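Muconate lactonizing enzyme (Corynebacterium glutamicum, PDB 3I4K) belongs to the muconate lactonizing enzymes of the enolase superfamily, with an N-terminal capping domain, a barrel domain and a bound magnesium ion. Local coordinates at residues Pro125-Leu130 and Ile354-Gly359. Numbering follows the deposited sequence.
Sequences PVRDLL and IPQGPG
Val-126 N donates a hydrogen bond to Gly-359 O, 2.8 Å away. The bond is bent, with 137° at the hydrogen, and the donor sits above the carbonyl plane. Val-126 CG2 lies beside its own backbone N, which brings this methyl over the same peptide, 3.5 Å from Gly-359 C. Pro-125 meets the other segment through its CA, with ring atom CB also near Gly-357 O. Its CA is 3.5 Å from Gly-357 O and equally close to Gly-359 O, two CA-H...O contacts that accompany the single bridge between Pro-125 and Gly-359. The positive phi of Gly-359, 53°, suits a residue without a side chain.

Further along, Arg-127 reaches out with its chain extended from CG to NE. The Arg-127 and Gln-356 side chains cross at about a right angle, while their guanidinium and amide planes are 39° apart. Gln-356 NE2 lies over one guanidinium face, 3.7 Å from Arg-127 NH2. Pro-125 CG lies over the opposite face, offset toward the rim. The glutamine bends back at chi2, and NE2 makes a weak 3.4 Å bond to Ile-354 O. Ile-354 CG2 approaches Arg-127 NH1 obliquely at 4.1 Å.

Gln-316 of helix 308-320 touches both Pro-125 and Arg-127. The contact joins the loop after helix 104-121 to the loop that follows strand 351-353, which pairs antiparallel with 137-144, the first barrel strand. One backbone bond runs between the segments. Backbone bonds from Gly-359 to Val-124 and from Ile-354 to Asp-136, just before strand 137-144, continue the join, and the guanidinium is sandwiched between proline and amide.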
ATOM      1  N   PRO A 125      -0.193 -10.763 -15.994  1.00 45.20           N
ATOM      2  CA  PRO A 125       1.121 -10.200 -15.662  1.00 44.97           C
ATOM      3  C   PRO A 125       1.175 -10.071 -14.136  1.00 45.03           C
ATOM      4  O   PRO A 125       0.132 -10.097 -13.477  1.00 45.86           O
ATOM      5  CB  PRO A 125       1.090  -8.823 -16.324  1.00 45.03           C
ATOM      6  CG  PRO A 125       0.056  -8.961 -17.408  1.00 44.89           C
ATOM      7  CD  PRO A 125      -0.995  -9.803 -16.768  1.00 41.79           C
ATOM      8  N   VAL A 126       2.365  -9.932 -13.567  1.00 43.68           N
ATOM      9  CA  VAL A 126       2.463  -9.777 -12.120  1.00 42.09           C
ATOM     10  C   VAL A 126       1.827  -8.453 -11.670  1.00 42.20           C
ATOM     11  O   VAL A 126       1.295  -8.361 -10.563  1.00 43.65           O
ATOM     12  CB  VAL A 126       3.932  -9.823 -11.657  1.00 43.00           C
ATOM     13  CG1 VAL A 126       4.097  -9.060 -10.355  1.00 42.99           C
ATOM     14  CG2 VAL A 126       4.369 -11.277 -11.470  1.00 39.34           C
ATOM     15  N   ARG A 127       1.871  -7.439 -12.531  1.00 42.26           N
ATOM     16  CA  ARG A 127       1.310  -6.126 -12.207  1.00 43.75           C
ATOM     17  C   ARG A 127      -0.206  -6.131 -12.005  1.00 44.63           C
ATOM     18  O   ARG A 127      -0.751  -5.247 -11.347  1.00 45.85           O
ATOM     19  CB  ARG A 127       1.649  -5.120 -13.302  1.00 42.74           C
ATOM     20  CG  ARG A 127       1.103  -5.513 -14.656  1.00 44.02           C
ATOM     21  CD  ARG A 127       1.397  -4.473 -15.701  1.00 45.61           C
ATOM     22  NE  ARG A 127       0.838  -4.856 -16.990  1.00 50.08           N
ATOM     23  CZ  ARG A 127       1.350  -5.803 -17.768  1.00 52.57           C
ATOM     24  NH1 ARG A 127       2.441  -6.456 -17.387  1.00 51.97           N
ATOM     25  NH2 ARG A 127       0.762  -6.104 -18.919  1.00 52.37           N
ATOM     26  N   ASP A 128      -0.891  -7.106 -12.587  1.00 45.60           N
ATOM     27  CA  ASP A 128      -2.337  -7.177 -12.428  1.00 46.02           C
ATOM     28  C   ASP A 128      -2.698  -7.670 -11.026  1.00 45.52           C
ATOM     29  O   ASP A 128      -3.868  -7.740 -10.668  1.00 46.39           O
ATOM     30  CB  ASP A 128      -2.963  -8.087 -13.487  1.00 45.61           C
ATOM     31  CG  ASP A 128      -2.992  -7.449 -14.864  1.00 46.03           C
ATOM     32  OD1 ASP A 128      -2.685  -6.239 -14.992  1.00 46.49           O
ATOM     33  OD2 ASP A 128      -3.336  -8.163 -15.823  1.00 45.40           O
ATOM     34  N   LEU A 129      -1.690  -8.028 -10.237  1.00 44.31           N
ATOM     35  CA  LEU A 129      -1.942  -8.455  -8.869  1.00 43.12           C
ATOM     36  C   LEU A 129      -1.571  -7.270  -7.984  1.00 44.31           C
ATOM     37  O   LEU A 129      -1.770  -7.294  -6.765  1.00 43.41           O
ATOM     38  CB  LEU A 129      -1.078  -9.660  -8.494  1.00 43.82           C
ATOM     39  CG  LEU A 129      -1.287 -10.974  -9.250  1.00 42.34           C
ATOM     40  CD1 LEU A 129      -0.456 -12.066  -8.600  1.00 45.29           C
ATOM     41  CD2 LEU A 129      -2.753 -11.350  -9.231  1.00 43.62           C
ATOM     42  N   LEU A 130      -1.054  -6.224  -8.628  1.00 42.90           N
ATOM     43  CA  LEU A 130      -0.602  -5.017  -7.941  1.00 43.46           C
ATOM     44  C   LEU A 130      -1.358  -3.740  -8.316  1.00 42.70           C
ATOM     45  O   LEU A 130      -0.838  -2.647  -8.128  1.00 41.76           O
ATOM     46  CB  LEU A 130       0.890  -4.805  -8.218  1.00 42.81           C
ATOM     47  CG  LEU A 130       1.814  -5.983  -7.893  1.00 42.37           C
ATOM     48  CD1 LEU A 130       3.206  -5.695  -8.414  1.00 42.19           C
ATOM     49  CD2 LEU A 130       1.830  -6.240  -6.392  1.00 42.82           C
ATOM     50  N   ILE A 354       7.908  -2.169 -20.378  1.00 49.61           N
ATOM     51  CA  ILE A 354       7.527  -3.145 -19.372  1.00 51.23           C
ATOM     52  C   ILE A 354       7.303  -4.477 -20.069  1.00 53.67           C
ATOM     53  O   ILE A 354       6.683  -4.536 -21.129  1.00 53.75           O
ATOM     54  CB  ILE A 354       6.220  -2.735 -18.635  1.00 51.64           C
ATOM     55  CG1 ILE A 354       6.511  -1.662 -17.577  1.00 51.54           C
ATOM     56  CG2 ILE A 354       5.602  -3.956 -17.948  1.00 48.61           C
ATOM     57  CD1 ILE A 354       7.171  -0.420 -18.098  1.00 52.79           C
ATOM     58  N   PRO A 355       7.814  -5.566 -19.482  1.00 56.31           N
ATOM     59  CA  PRO A 355       7.673  -6.911 -20.044  1.00 58.05           C
ATOM     60  C   PRO A 355       6.220  -7.360 -20.133  1.00 59.34           C
ATOM     61  O   PRO A 355       5.574  -7.615 -19.115  1.00 60.10           O
ATOM     62  CB  PRO A 355       8.471  -7.775 -19.074  1.00 58.02           C
ATOM     63  CG  PRO A 355       9.510  -6.831 -18.569  1.00 58.46           C
ATOM     64  CD  PRO A 355       8.706  -5.588 -18.312  1.00 57.43           C
ATOM     65  N   GLN A 356       5.709  -7.456 -21.356  1.00 60.85           N
ATOM     66  CA  GLN A 356       4.336  -7.893 -21.565  1.00 61.12           C
ATOM     67  C   GLN A 356       4.296  -9.415 -21.489  1.00 60.07           C
ATOM     68  O   GLN A 356       5.257 -10.091 -21.865  1.00 60.76           O
ATOM     69  CB  GLN A 356       3.833  -7.412 -22.927  1.00 62.98           C
ATOM     70  CG  GLN A 356       3.769  -5.899 -23.054  1.00 64.72           C
ATOM     71  CD  GLN A 356       2.767  -5.278 -22.097  1.00 66.90           C
ATOM     72  OE1 GLN A 356       1.559  -5.484 -22.225  1.00 67.54           O
ATOM     73  NE2 GLN A 356       3.265  -4.517 -21.125  1.00 66.94           N
ATOM     74  N   GLY A 357       3.192  -9.951 -20.986  1.00 58.82           N
ATOM     75  CA  GLY A 357       3.068 -11.391 -20.868  1.00 55.84           C
ATOM     76  C   GLY A 357       2.816 -11.825 -19.437  1.00 54.53           C
ATOM     77  O   GLY A 357       2.953 -11.028 -18.507  1.00 54.16           O
ATOM     78  N   PRO A 358       2.458 -13.098 -19.230  1.00 52.33           N
ATOM     79  CA  PRO A 358       2.180 -13.650 -17.902  1.00 51.83           C
ATOM     80  C   PRO A 358       3.365 -13.542 -16.945  1.00 51.63           C
ATOM     81  O   PRO A 358       4.503 -13.328 -17.373  1.00 49.09           O
ATOM     82  CB  PRO A 358       1.815 -15.100 -18.212  1.00 52.02           C
ATOM     83  CG  PRO A 358       2.681 -15.403 -19.395  1.00 51.21           C
ATOM     84  CD  PRO A 358       2.491 -14.167 -20.243  1.00 51.71           C
ATOM     85  N   GLY A 359       3.090 -13.701 -15.652  1.00 51.79           N
ATOM     86  CA  GLY A 359       4.142 -13.622 -14.653  1.00 52.95           C
ATOM     87  C   GLY A 359       4.936 -12.337 -14.780  1.00 53.62           C
ATOM     88  O   GLY A 359       4.357 -11.282 -15.039  1.00 52.84           O
TER